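Local atomic coordinates of hypothetical protein aq_1494 (Aquifex aeolicus, PDB entry 2EGJ), a protein that probably hydrolyses fatty acyl-CoA thioesters, as a putative hotdog-fold esterase of the 4-hydroxybenzoyl-CoA thioesterase family. Residues 7-12 / 65-70; 23-28 / 59-64; 71-76 / 91-96. All coordinates share one frame; numbering follows the deposited sequence.

Contact 1: residues 7-12 / 65-70; sequences RRVQFY and KPLFYD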
# COMPACT_ATOMS: atom_id res chain seq x y z
N ARG A 7 2.08 -17.95 -3.47
CA ARG A 7 2.53 -16.66 -2.94
C ARG A 7 2.88 -16.76 -1.47
O ARG A 7 2.20 -17.45 -0.71
CB ARG A 7 1.42 -15.63 -3.15
CG ARG A 7 1.68 -14.18 -2.59
CD ARG A 7 2.83 -13.48 -3.28
NE ARG A 7 2.51 -12.05 -3.47
CZ ARG A 7 2.55 -11.13 -2.51
NH1 ARG A 7 2.92 -11.46 -1.27
NH2 ARG A 7 2.22 -9.87 -2.79
N ARG A 8 3.91 -16.03 -1.06
CA ARG A 8 4.25 -15.91 0.36
C ARG A 8 3.90 -14.52 0.92
O ARG A 8 4.15 -13.50 0.27
CB ARG A 8 5.71 -16.27 0.57
CG ARG A 8 6.09 -16.35 2.06
CD ARG A 8 7.60 -16.43 2.24
NE ARG A 8 8.16 -17.71 1.78
CZ ARG A 8 8.16 -18.85 2.48
NH1 ARG A 8 7.58 -18.93 3.68
NH2 ARG A 8 8.73 -19.94 1.96
N VAL A 9 3.30 -14.48 2.10
CA VAL A 9 2.91 -13.20 2.76
C VAL A 9 4.15 -12.41 3.17
O VAL A 9 5.08 -12.96 3.86
CB VAL A 9 2.01 -13.42 3.99
CG1 VAL A 9 1.72 -12.10 4.68
CG2 VAL A 9 0.69 -14.12 3.60
N GLN A 10 4.20 -11.15 2.74
CA GLN A 10 5.26 -10.22 3.17
C GLN A 10 4.89 -9.41 4.40
O GLN A 10 3.71 -9.16 4.68
CB GLN A 10 5.63 -9.26 2.01
CG GLN A 10 5.99 -9.98 0.71
CD GLN A 10 7.20 -10.88 0.86
OE1 GLN A 10 8.23 -10.46 1.37
NE2 GLN A 10 7.07 -12.14 0.42
N PHE A 11 5.91 -8.94 5.12
CA PHE A 11 5.68 -8.27 6.39
C PHE A 11 4.82 -7.01 6.24
O PHE A 11 3.89 -6.78 7.02
CB PHE A 11 6.99 -7.93 7.09
CG PHE A 11 6.83 -7.73 8.57
CD1 PHE A 11 6.70 -8.83 9.41
CD2 PHE A 11 6.78 -6.44 9.10
CE1 PHE A 11 6.52 -8.65 10.77
CE2 PHE A 11 6.60 -6.25 10.47
CZ PHE A 11 6.47 -7.36 11.30
N TYR A 12 5.12 -6.22 5.20
CA TYR A 12 4.35 -5.00 4.97
C TYR A 12 2.88 -5.25 4.61
O TYR A 12 2.11 -4.31 4.64
CB TYR A 12 5.03 -4.11 3.91
CG TYR A 12 5.08 -4.73 2.53
CD1 TYR A 12 4.00 -4.61 1.65
CD2 TYR A 12 6.22 -5.40 2.08
CE1 TYR A 12 4.03 -5.17 0.38
CE2 TYR A 12 6.28 -5.97 0.79
CZ TYR A 12 5.17 -5.84 -0.05
OH TYR A 12 5.20 -6.36 -1.31
N LYS A 65 -10.29 -17.66 7.43
CA LYS A 65 -9.18 -17.81 8.36
C LYS A 65 -8.13 -16.81 7.92
O LYS A 65 -7.97 -16.59 6.73
CB LYS A 65 -8.59 -19.22 8.27
CG LYS A 65 -9.56 -20.34 8.77
CD LYS A 65 -9.77 -20.21 10.27
CE LYS A 65 -10.88 -21.13 10.77
NZ LYS A 65 -10.40 -22.55 10.84
N PRO A 66 -7.41 -16.22 8.88
CA PRO A 66 -6.37 -15.23 8.53
C PRO A 66 -5.10 -15.78 7.88
O PRO A 66 -4.78 -16.96 8.02
CB PRO A 66 -6.00 -14.62 9.88
CG PRO A 66 -6.32 -15.65 10.87
CD PRO A 66 -7.55 -16.38 10.33
N LEU A 67 -4.40 -14.88 7.17
CA LEU A 67 -3.05 -15.11 6.74
C LEU A 67 -2.13 -14.32 7.64
O LEU A 67 -2.43 -13.16 8.01
CB LEU A 67 -2.82 -14.67 5.28
CG LEU A 67 -3.50 -15.51 4.18
CD1 LEU A 67 -3.53 -14.71 2.86
CD2 LEU A 67 -2.88 -16.91 3.96
N PHE A 68 -1.01 -14.96 8.00
CA PHE A 68 0.01 -14.35 8.83
C PHE A 68 1.29 -14.12 8.07
O PHE A 68 1.53 -14.72 7.02
CB PHE A 68 0.32 -15.25 10.03
CG PHE A 68 -0.90 -15.62 10.85
CD1 PHE A 68 -1.52 -14.69 11.67
CD2 PHE A 68 -1.39 -16.91 10.82
CE1 PHE A 68 -2.64 -15.03 12.43
CE2 PHE A 68 -2.52 -17.25 11.58
CZ PHE A 68 -3.12 -16.32 12.38
N TYR A 69 2.14 -13.25 8.60
CA TYR A 69 3.45 -13.05 7.99
C TYR A 69 4.15 -14.38 7.70
O TYR A 69 4.22 -15.26 8.58
CB TYR A 69 4.32 -12.19 8.91
CG TYR A 69 5.74 -12.12 8.47
CD1 TYR A 69 6.08 -11.64 7.19
CD2 TYR A 69 6.78 -12.56 9.32
CE1 TYR A 69 7.43 -11.59 6.77
CE2 TYR A 69 8.10 -12.51 8.92
CZ TYR A 69 8.43 -12.03 7.66
OH TYR A 69 9.76 -12.00 7.28
N ASP A 70 4.66 -14.51 6.48
CA ASP A 70 5.49 -15.64 6.01
C ASP A 70 4.68 -16.89 5.62
O ASP A 70 5.25 -17.88 5.16
CB ASP A 70 6.60 -15.99 7.03
CG ASP A 70 7.97 -16.17 6.39
OD1 ASP A 70 8.25 -15.54 5.35
OD2 ASP A 70 8.80 -16.92 6.96
O HOH W 1 7.86 -13.40 3.72

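Contact 2: residues 23-28 / 59-64; sequences SNYFRY and AYCEYK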
# COMPACT_ATOMS: atom_id res chain seq x y z
N SER A 23 -7.64 -5.51 2.46
CA SER A 23 -7.49 -4.86 1.15
C SER A 23 -6.40 -5.52 0.30
O SER A 23 -6.46 -5.47 -0.93
CB SER A 23 -7.21 -3.36 1.33
OG SER A 23 -5.94 -3.15 1.92
N ASN A 24 -5.41 -6.16 0.94
CA ASN A 24 -4.31 -6.78 0.19
C ASN A 24 -4.74 -8.03 -0.56
O ASN A 24 -4.08 -8.46 -1.48
CB ASN A 24 -3.11 -7.10 1.10
CG ASN A 24 -2.42 -5.86 1.60
OD1 ASN A 24 -1.93 -5.80 2.76
ND2 ASN A 24 -2.40 -4.83 0.77
N TYR A 25 -5.85 -8.63 -0.14
CA TYR A 25 -6.32 -9.83 -0.83
C TYR A 25 -6.62 -9.50 -2.29
O TYR A 25 -6.32 -10.30 -3.18
CB TYR A 25 -7.56 -10.41 -0.16
CG TYR A 25 -7.19 -11.20 1.09
CD1 TYR A 25 -7.28 -12.59 1.10
CD2 TYR A 25 -6.77 -10.56 2.25
CE1 TYR A 25 -6.97 -13.33 2.25
CE2 TYR A 25 -6.44 -11.29 3.41
CZ TYR A 25 -6.53 -12.67 3.39
OH TYR A 25 -6.23 -13.39 4.55
N PHE A 26 -7.19 -8.32 -2.52
CA PHE A 26 -7.46 -7.88 -3.91
C PHE A 26 -6.19 -7.74 -4.75
O PHE A 26 -6.21 -7.99 -5.97
CB PHE A 26 -8.31 -6.61 -3.90
CG PHE A 26 -9.63 -6.82 -3.21
CD1 PHE A 26 -10.66 -7.51 -3.88
CD2 PHE A 26 -9.80 -6.46 -1.87
CE1 PHE A 26 -11.89 -7.78 -3.22
CE2 PHE A 26 -11.02 -6.73 -1.21
CZ PHE A 26 -12.06 -7.38 -1.90
N ARG A 27 -5.10 -7.35 -4.11
CA ARG A 27 -3.80 -7.26 -4.76
C ARG A 27 -3.31 -8.66 -5.13
O ARG A 27 -2.87 -8.91 -6.24
CB ARG A 27 -2.83 -6.50 -3.86
CG ARG A 27 -3.36 -5.07 -3.62
CD ARG A 27 -2.45 -4.22 -2.71
NE ARG A 27 -3.03 -2.87 -2.59
CZ ARG A 27 -2.34 -1.80 -2.21
NH1 ARG A 27 -1.03 -1.89 -1.92
NH2 ARG A 27 -2.94 -0.61 -2.15
N TYR A 28 -3.46 -9.61 -4.21
CA TYR A 28 -3.12 -11.01 -4.53
C TYR A 28 -3.92 -11.52 -5.72
O TYR A 28 -3.36 -12.22 -6.58
CB TYR A 28 -3.39 -11.94 -3.33
CG TYR A 28 -2.61 -11.65 -2.05
CD1 TYR A 28 -1.33 -11.12 -2.09
CD2 TYR A 28 -3.16 -11.99 -0.80
CE1 TYR A 28 -0.60 -10.90 -0.90
CE2 TYR A 28 -2.46 -11.77 0.38
CZ TYR A 28 -1.18 -11.24 0.33
OH TYR A 28 -0.47 -11.04 1.50
N ALA A 59 -16.08 -6.35 -7.02
CA ALA A 59 -15.16 -7.27 -6.38
C ALA A 59 -15.77 -7.66 -5.04
O ALA A 59 -16.38 -6.83 -4.37
CB ALA A 59 -13.79 -6.61 -6.18
N TYR A 60 -15.63 -8.94 -4.69
CA TYR A 60 -16.19 -9.46 -3.44
C TYR A 60 -15.15 -10.38 -2.83
O TYR A 60 -14.50 -11.13 -3.56
CB TYR A 60 -17.43 -10.29 -3.75
CG TYR A 60 -17.93 -11.07 -2.55
CD1 TYR A 60 -18.70 -10.45 -1.58
CD2 TYR A 60 -17.64 -12.44 -2.41
CE1 TYR A 60 -19.17 -11.16 -0.46
CE2 TYR A 60 -18.11 -13.17 -1.29
CZ TYR A 60 -18.88 -12.51 -0.33
OH TYR A 60 -19.36 -13.20 0.77
N CYS A 61 -14.97 -10.32 -1.51
CA CYS A 61 -14.13 -11.30 -0.83
C CYS A 61 -14.78 -11.65 0.49
O CYS A 61 -15.31 -10.78 1.19
CB CYS A 61 -12.71 -10.76 -0.56
SG CYS A 61 -11.53 -12.07 -0.10
N GLU A 62 -14.74 -12.93 0.81
CA GLU A 62 -15.14 -13.37 2.16
C GLU A 62 -13.95 -14.02 2.85
O GLU A 62 -13.18 -14.76 2.23
CB GLU A 62 -16.33 -14.30 2.09
CG GLU A 62 -16.23 -15.41 1.11
CD GLU A 62 -17.48 -16.28 1.14
OE1 GLU A 62 -18.63 -15.74 1.10
OE2 GLU A 62 -17.30 -17.50 1.21
N TYR A 63 -13.77 -13.71 4.12
CA TYR A 63 -12.54 -14.04 4.83
C TYR A 63 -12.87 -15.08 5.87
O TYR A 63 -13.75 -14.86 6.70
CB TYR A 63 -11.97 -12.77 5.49
CG TYR A 63 -11.71 -11.67 4.48
CD1 TYR A 63 -10.46 -11.55 3.87
CD2 TYR A 63 -12.73 -10.79 4.10
CE1 TYR A 63 -10.22 -10.55 2.92
CE2 TYR A 63 -12.51 -9.81 3.12
CZ TYR A 63 -11.24 -9.70 2.54
OH TYR A 63 -11.01 -8.72 1.59
N LYS A 64 -12.20 -16.22 5.80
CA LYS A 64 -12.55 -17.37 6.64
C LYS A 64 -11.56 -17.61 7.78
O LYS A 64 -11.97 -17.78 8.95
CB LYS A 64 -12.67 -18.63 5.78
CG LYS A 64 -13.70 -18.47 4.66
CD LYS A 64 -13.81 -19.75 3.84
CE LYS A 64 -14.90 -19.60 2.79
NZ LYS A 64 -16.25 -19.36 3.40

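Contact 3: residues 71-76 / 91-96; sequences DVFEVH and YIVFKE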
# COMPACT_ATOMS: atom_id res chain seq x y z
N ASP A 71 3.35 -16.83 5.76
CA ASP A 71 2.49 -17.93 5.28
C ASP A 71 2.66 -18.08 3.78
O ASP A 71 2.73 -17.08 3.06
CB ASP A 71 1.00 -17.69 5.58
CG ASP A 71 0.59 -18.07 7.01
OD1 ASP A 71 1.40 -18.70 7.75
OD2 ASP A 71 -0.56 -17.71 7.39
N VAL A 72 2.74 -19.33 3.32
CA VAL A 72 2.67 -19.64 1.90
C VAL A 72 1.25 -20.08 1.62
O VAL A 72 0.66 -20.92 2.34
CB VAL A 72 3.67 -20.75 1.49
CG1 VAL A 72 3.50 -21.13 0.03
CG2 VAL A 72 5.10 -20.29 1.74
N PHE A 73 0.66 -19.47 0.60
CA PHE A 73 -0.70 -19.79 0.21
C PHE A 73 -0.80 -19.95 -1.31
O PHE A 73 0.14 -19.62 -2.03
CB PHE A 73 -1.70 -18.75 0.74
CG PHE A 73 -1.48 -17.35 0.19
CD1 PHE A 73 -2.17 -16.92 -0.92
CD2 PHE A 73 -0.59 -16.46 0.82
CE1 PHE A 73 -1.99 -15.64 -1.44
CE2 PHE A 73 -0.39 -15.16 0.31
CZ PHE A 73 -1.09 -14.75 -0.81
N GLU A 74 -1.93 -20.49 -1.76
CA GLU A 74 -2.22 -20.67 -3.18
C GLU A 74 -3.56 -20.02 -3.49
O GLU A 74 -4.51 -20.16 -2.72
CB GLU A 74 -2.28 -22.15 -3.55
CG GLU A 74 -0.97 -22.87 -3.50
CD GLU A 74 -1.08 -24.33 -3.99
OE1 GLU A 74 -2.22 -24.85 -4.17
OE2 GLU A 74 0.00 -24.93 -4.20
N VAL A 75 -3.60 -19.28 -4.58
CA VAL A 75 -4.84 -18.74 -5.10
C VAL A 75 -5.26 -19.64 -6.28
O VAL A 75 -4.49 -19.81 -7.23
CB VAL A 75 -4.65 -17.27 -5.55
CG1 VAL A 75 -5.99 -16.68 -6.07
CG2 VAL A 75 -4.11 -16.41 -4.38
N HIS A 76 -6.45 -20.23 -6.17
CA HIS A 76 -7.01 -21.03 -7.27
C HIS A 76 -7.96 -20.13 -8.00
O HIS A 76 -9.03 -19.75 -7.47
CB HIS A 76 -7.78 -22.24 -6.76
CG HIS A 76 -6.93 -23.28 -6.09
ND1 HIS A 76 -5.81 -22.98 -5.36
CD2 HIS A 76 -7.09 -24.62 -6.00
CE1 HIS A 76 -5.29 -24.09 -4.87
NE2 HIS A 76 -6.05 -25.10 -5.25
N TYR A 91 -11.97 -16.88 -7.10
CA TYR A 91 -10.70 -17.20 -6.45
C TYR A 91 -11.03 -17.96 -5.19
O TYR A 91 -11.99 -17.63 -4.50
CB TYR A 91 -9.97 -15.92 -6.05
CG TYR A 91 -9.97 -14.86 -7.15
CD1 TYR A 91 -8.89 -14.72 -8.00
CD2 TYR A 91 -11.07 -13.98 -7.31
CE1 TYR A 91 -8.87 -13.75 -9.01
CE2 TYR A 91 -11.07 -13.00 -8.34
CZ TYR A 91 -9.96 -12.90 -9.17
OH TYR A 91 -9.92 -11.93 -10.15
N ILE A 92 -10.25 -19.00 -4.90
CA ILE A 92 -10.26 -19.62 -3.57
C ILE A 92 -8.82 -19.58 -3.08
O ILE A 92 -7.90 -20.00 -3.79
CB ILE A 92 -10.78 -21.09 -3.55
CG1 ILE A 92 -12.09 -21.24 -4.32
CG2 ILE A 92 -11.02 -21.51 -2.10
CD1 ILE A 92 -12.38 -22.75 -4.68
N VAL A 93 -8.63 -19.09 -1.85
CA VAL A 93 -7.31 -19.00 -1.25
C VAL A 93 -7.18 -20.12 -0.22
O VAL A 93 -8.01 -20.23 0.67
CB VAL A 93 -7.10 -17.65 -0.56
CG1 VAL A 93 -5.70 -17.56 0.01
CG2 VAL A 93 -7.36 -16.49 -1.53
N PHE A 94 -6.15 -20.94 -0.39
CA PHE A 94 -5.85 -22.03 0.56
C PHE A 94 -4.50 -21.79 1.18
O PHE A 94 -3.55 -21.46 0.47
CB PHE A 94 -5.77 -23.38 -0.18
CG PHE A 94 -7.09 -23.85 -0.74
CD1 PHE A 94 -8.04 -24.43 0.09
CD2 PHE A 94 -7.36 -23.71 -2.10
CE1 PHE A 94 -9.28 -24.86 -0.44
CE2 PHE A 94 -8.57 -24.15 -2.63
CZ PHE A 94 -9.54 -24.72 -1.80
N LYS A 95 -4.38 -22.05 2.48
CA LYS A 95 -3.04 -22.25 3.01
C LYS A 95 -2.96 -23.72 3.43
O LYS A 95 -3.70 -24.15 4.31
CB LYS A 95 -2.70 -21.29 4.15
CG LYS A 95 -3.53 -21.34 5.39
CD LYS A 95 -3.15 -20.16 6.34
CE LYS A 95 -2.33 -20.59 7.52
NZ LYS A 95 -2.26 -19.52 8.57
N GLU A 96 -2.10 -24.47 2.73
CA GLU A 96 -2.13 -25.93 2.75
C GLU A 96 -3.57 -26.41 2.51
O GLU A 96 -4.14 -26.18 1.43
CB GLU A 96 -1.53 -26.42 4.07
CG GLU A 96 -0.03 -26.22 4.12
CD GLU A 96 0.58 -26.36 5.51
OE1 GLU A 96 -0.14 -26.25 6.55
OE2 GLU A 96 1.81 -26.58 5.56
O HOH W 2 -0.11 -23.44 0.87

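Contact 1: residues 7-12 / 65-70
V9 O is gripped by two donors. The backbone N of D70 reaches V9 O at 3.1 Å, and a water gives V9 O a second bond at 2.8 Å. The same water donates to D70 OD1 at 2.7 Å, so D70 is tied to one carbonyl twice, the backbone directly and the side chain through the water. D70 has a positive phi of 80°, a left-handed conformation that aspartate tolerates better than most residues, and the chain turns here toward strand 72-82. R8 lies alongside D70. Its chain runs out with CG anti to the backbone N (chi1 -172°) and then bends at chi3, which brings NH1 to D70 O at 3.0 Å, in the carbonyl plane. The charged groups pair loosely, R8 NH1 to D70 OD1 being a long 3.8 Å. The stronger partner of this carboxylate is R38 of the second subunit, so two arginines from different chains gather round D70, while S45 of that subunit bonds OD2.

Next to this polar group the packing is mostly apolar. F11, which also leans on E30 of the second subunit, turns its edge to the face of Y69, a T-shaped pair with planes at 83°. F11 CD1 sits over the centre of the Y69 ring, 3.6 Å from Y69 CG, and the CB of D70 covers the other face of that ring. V9, branched at CB and compact, sets CB 3.3 Å from F68 O and turns CG2 to the CB of L67.

Here the end of strand 3-8 meets the loop between strands 52-63 and 72-82. A backbone bond joins V9 and D71, just beyond the ends of strands 3-8 and 72-82, and V9 and L67 both pack on Y28 of helix 23-39 and on F73 of strand 72-82.

Contact 2: residues 23-28 / 59-64
Y25 and F26, neighbours on helix 23-39, lie against A59, C61 and Y63 of strand 52-63. This is the core of the hotdog fold, in which a long helix is wrapped by an antiparallel sheet. No hydrogen bond crosses between the two segments, so ring placement decides the fit.

Y25 has CG anti to its carbonyl carbon (chi1 -79°), which lays the ring alongside the strand, one face turned to Y63. Y63 has the same kind of first torsion, and the two side chains slide past each other in opposite directions. The result is a T-shaped pair, planes at 90°, with Y63 CE1 only 3.5 Å from Y25 CD2 and set toward the rim of the face. A leucine in place of Y25 would probably leave the edge of Y63 without the broad face it rests on, and that ring freer to turn.

F26 swings to the other flank, where small residues give it room. Its CE1 touches the CB of A59 at 3.7 Å, and CZ meets the CB of C61. F26 CE2 comes within 3.4 Å of Y63 OH, a hydroxyl whose polar partner is the carbonyl O of H22, just before the helix segment. F26 also stacks on F26 of the fourth subunit, and A59 to E62 pair with a strand of that chain, so the sheet continues across the interface.

A small, polarisable cysteine probably suits the middle position, since its sulfur touches both tyrosine rings: C61 SG stands over one face of Y63, offset toward the rim, and lies obliquely 5.2 Å from the centroid of Y25.

Contact 3: residues 71-76 / 91-96
H76 and F94 each hold CG anti to the carbonyl carbon (chi1 -68° in both), which swings their rings together diagonally across two antiparallel strands. F94 turns its edge to the imidazole face, planes at 63°, with F94 CD2 3.5 Å from H76 CE1. Two flat rings suit this partly exposed face of the sheet, where E74 and I92 also lie.

Beneath them runs the regular ladder of the hairpin 72-82/86-95. E74 with F94 and H76 with I92 are hydrogen-bonded pairs; the bond from H76 N to I92 O, 2.8 Å, is almost straight. V75 and V93 form the non-hydrogen-bonded pair between them. Their branched side chains face the opposite way, onto F29 of helix 23-39, and F73 CD1 meets V93 CG1 at 3.7 Å.

At the open end of the hairpin K95, bent at chi3, curls back to D71. Its NZ meets D71 OD2 at 2.7 Å from above the carboxylate plane. OD2 also accepts the backbone N of F68, so a lysine charge and an amide share one oxygen, which probably keeps D71 ionised and ties the incoming loop to the hairpin.

How the contacts relate
Contacts 1 and 3 are joined by two probable backbone hydrogen bonds: R7 O lies 2.9 Å from F73 N, between neighbouring strands of the sheet, and V9 N lies 2.8 Å from D71 O, just beyond the strand ends. Helix 23-39 links contact 2 to both others. Y25 OH packs 3.5 Å from L67 CD1 of contact 1, and Y28 CD2 approaches F73 CZ of contact 3 at 3.4 Å. The three centres lie 11 to 13 Å apart. D15, the predicted active-site residue, has its side chain about 9 Å from those of F68 in contact 1 and Y25 in contact 2, whereas contact 3 lies away from it, in the hairpin 72-82/86-95.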